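Local coordinates for putative periplasmic protein (Salmonella enterica subsp. enterica serovar Typhimurium, PDB 4J32) that probably serves as the periplasmic immunity protein Tai4, binding and inhibiting the type VI secretion effector Tae4, a papain-like peptidoglycan hydrolase, at residues N16-A24 against A36-L44; I53-Y64 against D84-L94. One frame throughout, in Å; residues are numbered along the deposited sequence. Where two conformers were deposited one is given.

In the fold
Five helices and no strands make up this small domain; each contact joins helices of the bundle, and helix 10-26 links the two. Contact 1 comes first along the chain and pairs helix 10-26 with helix 30-46; contact 2 then sets helix 51-65 against helices 78-86 and 89-96. Their centres lie about 13 Å apart, and they meet through helix 10-26: Trp17 packs edge-to-face on Tyr54, Ala18 touches Ile57 and Phe85, and His21 hydrogen-bonds to Asp58. The disulfide Cys22–Cys82 adds a covalent tie to helix 78-86. Residues of both contacts also lie at the interfaces with the second Tai4 subunit and with the effector chain.

Contact 1 of 2, residues N16-A24 against A36-L44; sequences NWALSHCLA and ARATASAYL
Asn16 lays its CB over the centre of the Tyr43 ring, 3.5 Å from the centroid and almost on the ring normal, a CH-pi contact in which the short asparagine lets the tyrosine lie close against its helix. Its amide is turned 62° from the ring, and ND2 stands 3.6 Å from Tyr43 CE1. Tyr43 has CG beside its own backbone N, which tips the ring across the start of 16-24. In Trp17, CG anti to the backbone N (chi1 -165°) carries the indole alongside 36-44, so that Ala40 CB sits over the face of its five-membered ring, 4.0 Å from the centroid, and CD1 lies 3.0 Å from Ala40 O. His21 CB packs on the same face as Ala40 CB, farther out toward the rim of the ring system, while His21 NE2 hydrogen-bonds to Asp58 OD1. These side chains knit an antiparallel pair of helices, 7.9 Å apart at closest and crossing at -160°, within the all-helical Tai4 fold. So close an approach needs small residues. Ser20 is the knob, set among Ala36, Thr39, Ala40 and Tyr43; in one of its two conformers OG comes to the Tyr43 edge in the ring plane, 3.3 Å from Ala40 CB, and donates to Asn16 O, a carbonyl that also takes Ser20 N from the opposite face. Farther along, the methyls of Ala24 and Ala36 meet at 3.7 Å, with Ala36 CB lying against the backbone of Ser20 and Ala24. The aliphatic part of Arg37 extends toward the more open margin, where NE donates to a water that weakly bonds Ala24 O, and NH2 hydrogen-bonds a 2-ethoxyethanol, probably from the crystallisation liquor.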
loop_
_atom_site.group_PDB
_atom_site.type_symbol
_atom_site.label_atom_id
_atom_site.label_comp_id
_atom_site.label_asym_id
_atom_site.label_seq_id
_atom_site.Cartn_x
_atom_site.Cartn_y
_atom_site.Cartn_z
ATOM N N ASN B 16 7.965 -2.044 7.836
ATOM C CA ASN B 16 6.854 -1.092 7.618
ATOM C C ASN B 16 7.296 0.062 6.754
ATOM O O ASN B 16 6.549 0.503 5.861
ATOM C CB ASN B 16 6.281 -0.565 8.942
ATOM C CG ASN B 16 5.553 -1.626 9.759
ATOM O OD1 ASN B 16 5.301 -2.742 9.309
ATOM N ND2 ASN B 16 5.219 -1.269 10.995
ATOM N N TRP B 17 8.510 0.572 7.040
ATOM C CA TRP B 17 9.157 1.575 6.207
ATOM C C TRP B 17 9.298 1.084 4.773
ATOM O O TRP B 17 8.973 1.803 3.834
ATOM C CB TRP B 17 10.537 1.997 6.776
ATOM C CG TRP B 17 11.030 3.269 6.122
ATOM C CD1 TRP B 17 10.846 4.534 6.586
ATOM C CD2 TRP B 17 11.731 3.393 4.880
ATOM N NE1 TRP B 17 11.390 5.444 5.721
ATOM C CE2 TRP B 17 11.940 4.775 4.658
ATOM C CE3 TRP B 17 12.222 2.468 3.937
ATOM C CZ2 TRP B 17 12.620 5.273 3.526
ATOM C CZ3 TRP B 17 12.889 2.954 2.811
ATOM C CH2 TRP B 17 13.094 4.348 2.614
ATOM N N ALA B 18 9.815 -0.129 4.602
ATOM C CA ALA B 18 10.012 -0.670 3.257
ATOM C C ALA B 18 8.696 -0.640 2.444
ATOM O O ALA B 18 8.667 -0.181 1.278
ATOM C CB ALA B 18 10.575 -2.108 3.355
ATOM N N LEU B 19 7.620 -1.117 3.052
ATOM C CA LEU B 19 6.338 -1.175 2.367
ATOM C C LEU B 19 5.808 0.227 1.997
ATOM O O LEU B 19 5.453 0.475 0.827
ATOM C CB LEU B 19 5.319 -1.942 3.212
ATOM C CG LEU B 19 3.880 -1.980 2.674
ATOM C CD1 LEU B 19 3.829 -2.541 1.207
ATOM C CD2 LEU B 19 3.036 -2.831 3.639
ATOM N N SER B 20 5.775 1.134 2.977
ATOM C CA SER B 20 5.240 2.474 2.720
ATOM C C SER B 20 6.097 3.240 1.725
ATOM O O SER B 20 5.547 3.928 0.858
ATOM C CB SER B 20 5.011 3.283 4.005
ATOM O OG SER B 20 6.107 3.165 4.882
ATOM N N HIS B 21 7.424 3.101 1.822
ATOM C CA HIS B 21 8.311 3.753 0.865
ATOM C C HIS B 21 8.051 3.246 -0.560
ATOM O O HIS B 21 7.986 4.037 -1.505
ATOM C CB HIS B 21 9.782 3.556 1.240
ATOM C CG HIS B 21 10.725 4.193 0.274
ATOM N ND1 HIS B 21 10.872 5.559 0.172
ATOM C CD2 HIS B 21 11.551 3.651 -0.650
ATOM C CE1 HIS B 21 11.761 5.831 -0.769
ATOM N NE2 HIS B 21 12.171 4.689 -1.297
ATOM N N CYS B 22 7.914 1.930 -0.701
ATOM C CA CYS B 22 7.673 1.364 -2.031
ATOM C C CYS B 22 6.356 1.899 -2.616
ATOM O O CYS B 22 6.279 2.245 -3.809
ATOM C CB CYS B 22 7.648 -0.153 -1.946
ATOM S SG CYS B 22 7.382 -0.954 -3.541
ATOM N N LEU B 23 5.336 1.994 -1.769
ATOM C CA LEU B 23 4.037 2.532 -2.225
ATOM C C LEU B 23 4.190 3.998 -2.669
ATOM O O LEU B 23 3.613 4.416 -3.687
ATOM C CB LEU B 23 2.985 2.358 -1.121
ATOM C CG LEU B 23 2.605 0.920 -0.754
ATOM C CD1 LEU B 23 1.705 0.887 0.524
ATOM C CD2 LEU B 23 1.903 0.209 -1.963
ATOM N N ALA B 24 5.013 4.763 -1.943
ATOM C CA ALA B 24 5.345 6.135 -2.332
ATOM C C ALA B 24 6.051 6.205 -3.682
ATOM O O ALA B 24 5.943 7.205 -4.387
ATOM C CB ALA B 24 6.224 6.802 -1.268
ATOM N N ALA B 36 1.917 8.114 1.656
ATOM C CA ALA B 36 2.862 7.025 1.833
ATOM C C ALA B 36 4.222 7.537 2.347
ATOM O O ALA B 36 4.815 6.906 3.216
ATOM C CB ALA B 36 3.006 6.203 0.533
ATOM N N ARG B 37 4.689 8.677 1.841
ATOM C CA ARG B 37 5.936 9.303 2.337
ATOM C C ARG B 37 5.807 9.707 3.803
ATOM O O ARG B 37 6.722 9.515 4.589
ATOM C CB ARG B 37 6.274 10.552 1.542
ATOM C CG ARG B 37 6.852 10.285 0.210
ATOM C CD ARG B 37 7.167 11.642 -0.427
ATOM N NE ARG B 37 7.957 11.459 -1.633
ATOM C CZ ARG B 37 8.676 12.419 -2.213
ATOM N NH1 ARG B 37 8.695 13.649 -1.708
ATOM N NH2 ARG B 37 9.380 12.149 -3.311
ATOM N N ALA B 38 4.673 10.298 4.160
ATOM C CA ALA B 38 4.457 10.746 5.551
ATOM C C ALA B 38 4.451 9.540 6.480
ATOM O O ALA B 38 5.062 9.567 7.571
ATOM C CB ALA B 38 3.149 11.510 5.667
ATOM N N THR B 39 3.756 8.487 6.044
ATOM C CA THR B 39 3.667 7.235 6.779
ATOM C C THR B 39 5.068 6.622 6.954
ATOM O O THR B 39 5.456 6.235 8.065
ATOM C CB THR B 39 2.689 6.256 6.062
ATOM O OG1 THR B 39 1.362 6.804 6.104
ATOM C CG2 THR B 39 2.692 4.861 6.726
ATOM N N ALA B 40 5.837 6.542 5.872
ATOM C CA ALA B 40 7.202 6.024 6.012
ATOM C C ALA B 40 8.008 6.857 7.027
ATOM O O ALA B 40 8.740 6.296 7.841
ATOM C CB ALA B 40 7.920 5.962 4.649
ATOM N N SER B 41 7.830 8.178 7.018
ATOM C CA SER B 41 8.645 9.033 7.897
ATOM C C SER B 41 8.350 8.705 9.388
ATOM O O SER B 41 9.234 8.834 10.248
ATOM C CB SER B 41 8.452 10.524 7.592
ATOM O OG SER B 41 7.230 11.015 8.090
ATOM N N ALA B 42 7.126 8.269 9.675
ATOM C CA ALA B 42 6.746 7.887 11.043
ATOM C C ALA B 42 7.577 6.679 11.495
ATOM O O ALA B 42 8.071 6.630 12.636
ATOM C CB ALA B 42 5.248 7.574 11.121
ATOM N N TYR B 43 7.744 5.697 10.606
ATOM C CA TYR B 43 8.562 4.517 10.970
ATOM C C TYR B 43 10.049 4.862 11.101
ATOM O O TYR B 43 10.739 4.291 11.960
ATOM C CB TYR B 43 8.342 3.363 9.984
ATOM C CG TYR B 43 6.883 2.989 9.944
ATOM C CD1 TYR B 43 6.206 2.665 11.127
ATOM C CD2 TYR B 43 6.166 3.014 8.738
ATOM C CE1 TYR B 43 4.837 2.349 11.136
ATOM C CE2 TYR B 43 4.791 2.686 8.722
ATOM C CZ TYR B 43 4.147 2.353 9.918
ATOM O OH TYR B 43 2.816 2.064 9.940
ATOM N N LEU B 44 10.539 5.764 10.251
ATOM C CA LEU B 44 11.918 6.268 10.387
ATOM C C LEU B 44 12.157 6.965 11.731
ATOM O O LEU B 44 13.230 6.791 12.326
ATOM C CB LEU B 44 12.323 7.161 9.187
ATOM C CG LEU B 44 13.745 7.751 9.165
ATOM C CD1 LEU B 44 14.205 7.878 7.714
ATOM C CD2 LEU B 44 13.782 9.069 9.883
HETATM O O HOH W 1 8.081 9.054 -3.398
#

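Contact 2 of 2, residues I53-Y64 against D84-L94; sequences IYHEIDEIAKKY and DFIHDRELNEL
Helix 53-64 runs nearly antiparallel to helix 89-94, at 172° with axes 10.1 Å apart, and the end of helix 78-86, just ahead of the turn into 89-94, sets Phe85 against Tyr64. This is knobs-into-holes packing in a helical bundle: Ile60, Phe85 and Leu94 each fill a hole in the facing segment. Phe85, with CG anti to the backbone N (chi1 167°), slides its ring between Ala61 CA over one face and Leu91 CD2 over the other, while Ile57 CG2 and Ile60 CG2 meet its edge; the small alanine lets the ring come close. Branched Ile60 divides its contacts, CG2 against Phe85 and CD1 against Glu90 CG and Leu91. Leucine suits position 94 because its forked end spreads: CD2 packs against Glu56 CG, Ile57 CG1 and Ile60 CD1, CD1 beside Glu56 CG. On the more exposed side, in one of two Glu90 conformers, Lys63 NZ forms a salt bridge to the syn lone pair of Glu90 OE1. The Tyr64 ring lies over Phe85 CA, a CH-pi contact with CA 3.6 Å from the Tyr64 centroid. Asp88, the N-cap of helix 89-96, spends OD1 on Leu91 N (2.9 Å), while OD2 accepts from Tyr64 OH (2.6 Å) through its anti lone pair, in the phenol plane.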
loop_
_atom_site.group_PDB
_atom_site.type_symbol
_atom_site.label_atom_id
_atom_site.label_comp_id
_atom_site.label_asym_id
_atom_site.label_seq_id
_atom_site.Cartn_x
_atom_site.Cartn_y
_atom_site.Cartn_z
ATOM N N ILE B 53 20.620 2.774 5.914
ATOM C CA ILE B 53 19.839 1.523 5.785
ATOM C C ILE B 53 18.556 1.753 4.995
ATOM O O ILE B 53 18.135 0.904 4.220
ATOM C CB ILE B 53 19.598 0.770 7.121
ATOM C CG1 ILE B 53 19.407 -0.743 6.822
ATOM C CG2 ILE B 53 18.452 1.405 7.938
ATOM C CD1 ILE B 53 19.314 -1.631 8.095
ATOM N N TYR B 54 17.958 2.925 5.169
ATOM C CA TYR B 54 16.771 3.270 4.385
ATOM C C TYR B 54 17.116 3.505 2.904
ATOM O O TYR B 54 16.334 3.129 2.018
ATOM C CB TYR B 54 16.079 4.500 4.989
ATOM C CG TYR B 54 15.780 4.327 6.454
ATOM C CD1 TYR B 54 14.571 3.754 6.875
ATOM C CD2 TYR B 54 16.701 4.751 7.426
ATOM C CE1 TYR B 54 14.273 3.596 8.232
ATOM C CE2 TYR B 54 16.420 4.588 8.804
ATOM C CZ TYR B 54 15.213 4.028 9.186
ATOM O OH TYR B 54 14.922 3.870 10.519
ATOM N N HIS B 55 18.276 4.112 2.649
ATOM C CA HIS B 55 18.788 4.260 1.281
ATOM C C HIS B 55 18.975 2.888 0.624
ATOM O O HIS B 55 18.701 2.725 -0.571
ATOM C CB HIS B 55 20.134 5.007 1.232
ATOM C CG HIS B 55 20.095 6.408 1.759
ATOM N ND1 HIS B 55 21.243 7.161 1.921
ATOM C CD2 HIS B 55 19.069 7.183 2.190
ATOM C CE1 HIS B 55 20.920 8.345 2.413
ATOM N NE2 HIS B 55 19.611 8.381 2.595
ATOM N N GLU B 56 19.464 1.909 1.392
ATOM C CA GLU B 56 19.645 0.559 0.832
ATOM C C GLU B 56 18.298 -0.162 0.609
ATOM O O GLU B 56 18.128 -0.875 -0.375
ATOM C CB GLU B 56 20.544 -0.286 1.738
ATOM C CG GLU B 56 21.073 -1.569 1.047
ATOM C CD GLU B 56 21.901 -1.347 -0.218
ATOM O OE1 GLU B 56 22.332 -0.203 -0.538
ATOM O OE2 GLU B 56 22.168 -2.365 -0.909
ATOM N N ILE B 57 17.366 -0.007 1.541
ATOM C CA ILE B 57 15.996 -0.505 1.342
ATOM C C ILE B 57 15.415 0.073 0.036
ATOM O O ILE B 57 14.835 -0.656 -0.778
ATOM C CB ILE B 57 15.090 -0.198 2.541
ATOM C CG1 ILE B 57 15.590 -0.988 3.755
ATOM C CG2 ILE B 57 13.616 -0.588 2.228
ATOM C CD1 ILE B 57 14.911 -0.635 5.123
ATOM N N ASP B 58 15.590 1.376 -0.157
ATOM C CA ASP B 58 15.222 2.019 -1.439
ATOM C C ASP B 58 15.887 1.393 -2.663
ATOM O O ASP B 58 15.215 1.218 -3.688
ATOM C CB ASP B 58 15.520 3.524 -1.397
ATOM C CG ASP B 58 15.283 4.217 -2.734
ATOM O OD1 ASP B 58 14.101 4.453 -3.094
ATOM O OD2 ASP B 58 16.280 4.543 -3.425
ATOM N N GLU B 59 17.183 1.068 -2.581
ATOM C CA GLU B 59 17.867 0.405 -3.708
ATOM C C GLU B 59 17.160 -0.888 -4.105
ATOM O O GLU B 59 17.025 -1.203 -5.307
ATOM C CB GLU B 59 19.345 0.111 -3.379
ATOM C CG GLU B 59 20.232 1.346 -3.318
ATOM C CD GLU B 59 20.362 2.040 -4.664
ATOM O OE1 GLU B 59 20.507 3.279 -4.675
ATOM O OE2 GLU B 59 20.345 1.353 -5.701
ATOM N N ILE B 60 16.715 -1.643 -3.103
ATOM C CA ILE B 60 16.007 -2.908 -3.375
ATOM C C ILE B 60 14.602 -2.626 -3.893
ATOM O O ILE B 60 14.154 -3.272 -4.845
ATOM C CB ILE B 60 15.985 -3.859 -2.145
ATOM C CG1 ILE B 60 17.416 -4.076 -1.635
ATOM C CG2 ILE B 60 15.289 -5.201 -2.493
ATOM C CD1 ILE B 60 17.492 -4.799 -0.249
ATOM N N ALA B 61 13.934 -1.639 -3.287
ATOM C CA ALA B 61 12.584 -1.260 -3.702
ATOM C C ALA B 61 12.572 -0.910 -5.186
ATOM O O ALA B 61 11.618 -1.264 -5.892
ATOM C CB ALA B 61 12.061 -0.087 -2.874
ATOM N N LYS B 62 13.626 -0.233 -5.647
ATOM C CA LYS B 62 13.673 0.199 -7.041
ATOM C C LYS B 62 13.777 -0.980 -8.018
ATOM O O LYS B 62 13.404 -0.844 -9.190
ATOM C CB LYS B 62 14.763 1.262 -7.257
ATOM C CG LYS B 62 14.417 2.629 -6.627
ATOM C CD LYS B 62 15.598 3.588 -6.681
ATOM C CE LYS B 62 15.303 4.994 -6.142
ATOM N NZ LYS B 62 13.854 5.323 -6.041
ATOM N N LYS B 63 14.231 -2.143 -7.541
ATOM C CA LYS B 63 14.295 -3.351 -8.379
ATOM C C LYS B 63 12.869 -3.865 -8.651
ATOM O O LYS B 63 12.652 -4.605 -9.611
ATOM C CB LYS B 63 15.101 -4.463 -7.704
ATOM C CG LYS B 63 16.594 -4.150 -7.536
ATOM C CD LYS B 63 17.269 -5.184 -6.646
ATOM C CE LYS B 63 18.729 -4.796 -6.415
ATOM N NZ LYS B 63 19.541 -6.006 -6.124
ATOM N N TYR B 64 11.924 -3.481 -7.796
ATOM C CA TYR B 64 10.517 -3.899 -7.919
ATOM C C TYR B 64 9.687 -2.785 -8.538
ATOM O O TYR B 64 8.805 -3.058 -9.337
ATOM C CB TYR B 64 9.925 -4.291 -6.541
ATOM C CG TYR B 64 10.451 -5.641 -6.097
ATOM C CD1 TYR B 64 9.736 -6.815 -6.387
ATOM C CD2 TYR B 64 11.693 -5.748 -5.429
ATOM C CE1 TYR B 64 10.249 -8.080 -6.031
ATOM C CE2 TYR B 64 12.205 -7.002 -5.056
ATOM C CZ TYR B 64 11.475 -8.161 -5.359
ATOM O OH TYR B 64 11.975 -9.408 -5.019
ATOM N N ASP B 84 5.149 -7.882 -3.620
ATOM C CA ASP B 84 6.234 -8.812 -3.946
ATOM C C ASP B 84 7.528 -8.341 -3.258
ATOM O O ASP B 84 8.316 -9.156 -2.738
ATOM C CB ASP B 84 6.435 -8.907 -5.466
ATOM C CG ASP B 84 5.341 -9.734 -6.161
ATOM O OD1 ASP B 84 4.528 -10.407 -5.462
ATOM O OD2 ASP B 84 5.339 -9.756 -7.418
ATOM N N PHE B 85 7.768 -7.040 -3.311
ATOM C CA PHE B 85 8.988 -6.461 -2.705
ATOM C C PHE B 85 9.116 -6.833 -1.229
ATOM O O PHE B 85 10.196 -7.218 -0.786
ATOM C CB PHE B 85 8.963 -4.938 -2.856
ATOM C CG PHE B 85 9.998 -4.201 -2.010
ATOM C CD1 PHE B 85 11.347 -4.568 -2.040
ATOM C CD2 PHE B 85 9.611 -3.097 -1.226
ATOM C CE1 PHE B 85 12.318 -3.860 -1.258
ATOM C CE2 PHE B 85 10.570 -2.376 -0.462
ATOM C CZ PHE B 85 11.907 -2.768 -0.478
ATOM N N ILE B 86 8.025 -6.737 -0.463
ATOM C CA ILE B 86 8.164 -6.934 0.982
ATOM C C ILE B 86 8.421 -8.394 1.363
ATOM O O ILE B 86 8.783 -8.679 2.517
ATOM C CB ILE B 86 7.036 -6.271 1.807
ATOM C CG1 ILE B 86 5.656 -6.842 1.434
ATOM C CG2 ILE B 86 7.092 -4.762 1.615
ATOM C CD1 ILE B 86 4.559 -6.563 2.478
ATOM N N HIS B 87 8.300 -9.299 0.384
ATOM C CA HIS B 87 8.678 -10.716 0.555
ATOM C C HIS B 87 10.105 -11.026 0.090
ATOM O O HIS B 87 10.565 -12.184 0.153
ATOM C CB HIS B 87 7.685 -11.619 -0.181
ATOM C CG HIS B 87 6.302 -11.580 0.407
ATOM N ND1 HIS B 87 5.379 -10.623 0.057
ATOM C CD2 HIS B 87 5.693 -12.380 1.316
ATOM C CE1 HIS B 87 4.260 -10.824 0.737
ATOM N NE2 HIS B 87 4.423 -11.885 1.506
ATOM N N ASP B 88 10.801 -10.003 -0.390
ATOM C CA ASP B 88 12.138 -10.191 -0.982
ATOM C C ASP B 88 13.152 -10.689 0.053
ATOM O O ASP B 88 13.243 -10.146 1.150
ATOM C CB ASP B 88 12.590 -8.885 -1.656
ATOM C CG ASP B 88 13.952 -8.992 -2.285
ATOM O OD1 ASP B 88 14.917 -8.738 -1.553
ATOM O OD2 ASP B 88 14.067 -9.320 -3.492
ATOM N N ARG B 89 13.883 -11.742 -0.306
ATOM C CA ARG B 89 14.851 -12.362 0.595
ATOM C C ARG B 89 16.000 -11.401 0.940
ATOM O O ARG B 89 16.414 -11.332 2.096
ATOM C CB ARG B 89 15.395 -13.656 -0.013
ATOM C CG ARG B 89 16.237 -14.471 0.955
ATOM C CD ARG B 89 16.892 -15.701 0.294
ATOM N NE ARG B 89 18.196 -15.392 -0.303
ATOM C CZ ARG B 89 19.295 -15.048 0.380
ATOM N NH1 ARG B 89 19.282 -14.949 1.710
ATOM N NH2 ARG B 89 20.416 -14.779 -0.276
ATOM N N GLU B 90 16.502 -10.659 -0.053
ATOM C CA GLU B 90 17.590 -9.691 0.147
ATOM C C GLU B 90 17.207 -8.616 1.176
ATOM O O GLU B 90 18.009 -8.236 2.037
ATOM C CB GLU B 90 17.989 -9.056 -1.203
ATOM C CG GLU B 90 19.075 -7.979 -1.120
ATOM C CD GLU B 90 19.404 -7.295 -2.456
ATOM O OE1 GLU B 90 18.706 -7.516 -3.479
ATOM O OE2 GLU B 90 20.383 -6.525 -2.472
ATOM N N LEU B 91 15.975 -8.130 1.061
ATOM C CA LEU B 91 15.436 -7.138 1.988
ATOM C C LEU B 91 15.389 -7.695 3.405
ATOM O O LEU B 91 15.820 -7.045 4.368
ATOM C CB LEU B 91 14.030 -6.711 1.557
ATOM C CG LEU B 91 13.257 -5.828 2.542
ATOM C CD1 LEU B 91 13.930 -4.451 2.716
ATOM C CD2 LEU B 91 11.742 -5.667 2.159
ATOM N N ASN B 92 14.858 -8.904 3.541
ATOM C CA ASN B 92 14.716 -9.433 4.860
ATOM C C ASN B 92 16.110 -9.754 5.492
ATOM O O ASN B 92 16.304 -9.514 6.685
ATOM C CB ASN B 92 13.607 -10.502 4.862
ATOM C CG ASN B 92 12.187 -9.864 4.718
ATOM O OD1 ASN B 92 11.641 -9.348 5.694
ATOM N ND2 ASN B 92 11.614 -9.860 3.487
ATOM N N GLU B 93 17.077 -10.201 4.682
ATOM C CA GLU B 93 18.452 -10.416 5.147
ATOM C C GLU B 93 19.153 -9.121 5.533
ATOM O O GLU B 93 19.851 -9.069 6.536
ATOM C CB GLU B 93 19.275 -11.205 4.115
ATOM C CG GLU B 93 18.763 -12.623 3.902
ATOM C CD GLU B 93 18.598 -13.415 5.207
ATOM O OE1 GLU B 93 19.549 -13.473 6.027
ATOM O OE2 GLU B 93 17.500 -13.987 5.410
ATOM N N LEU B 94 18.949 -8.070 4.738
ATOM C CA LEU B 94 19.479 -6.737 5.045
ATOM C C LEU B 94 19.043 -6.269 6.443
ATOM O O LEU B 94 19.847 -5.762 7.237
ATOM C CB LEU B 94 18.979 -5.722 4.008
ATOM C CG LEU B 94 19.312 -4.239 4.212
ATOM C CD1 LEU B 94 20.848 -3.992 4.062
ATOM C CD2 LEU B 94 18.539 -3.368 3.231
HETATM O O HOH W 2 10.132 -11.036 -3.434
#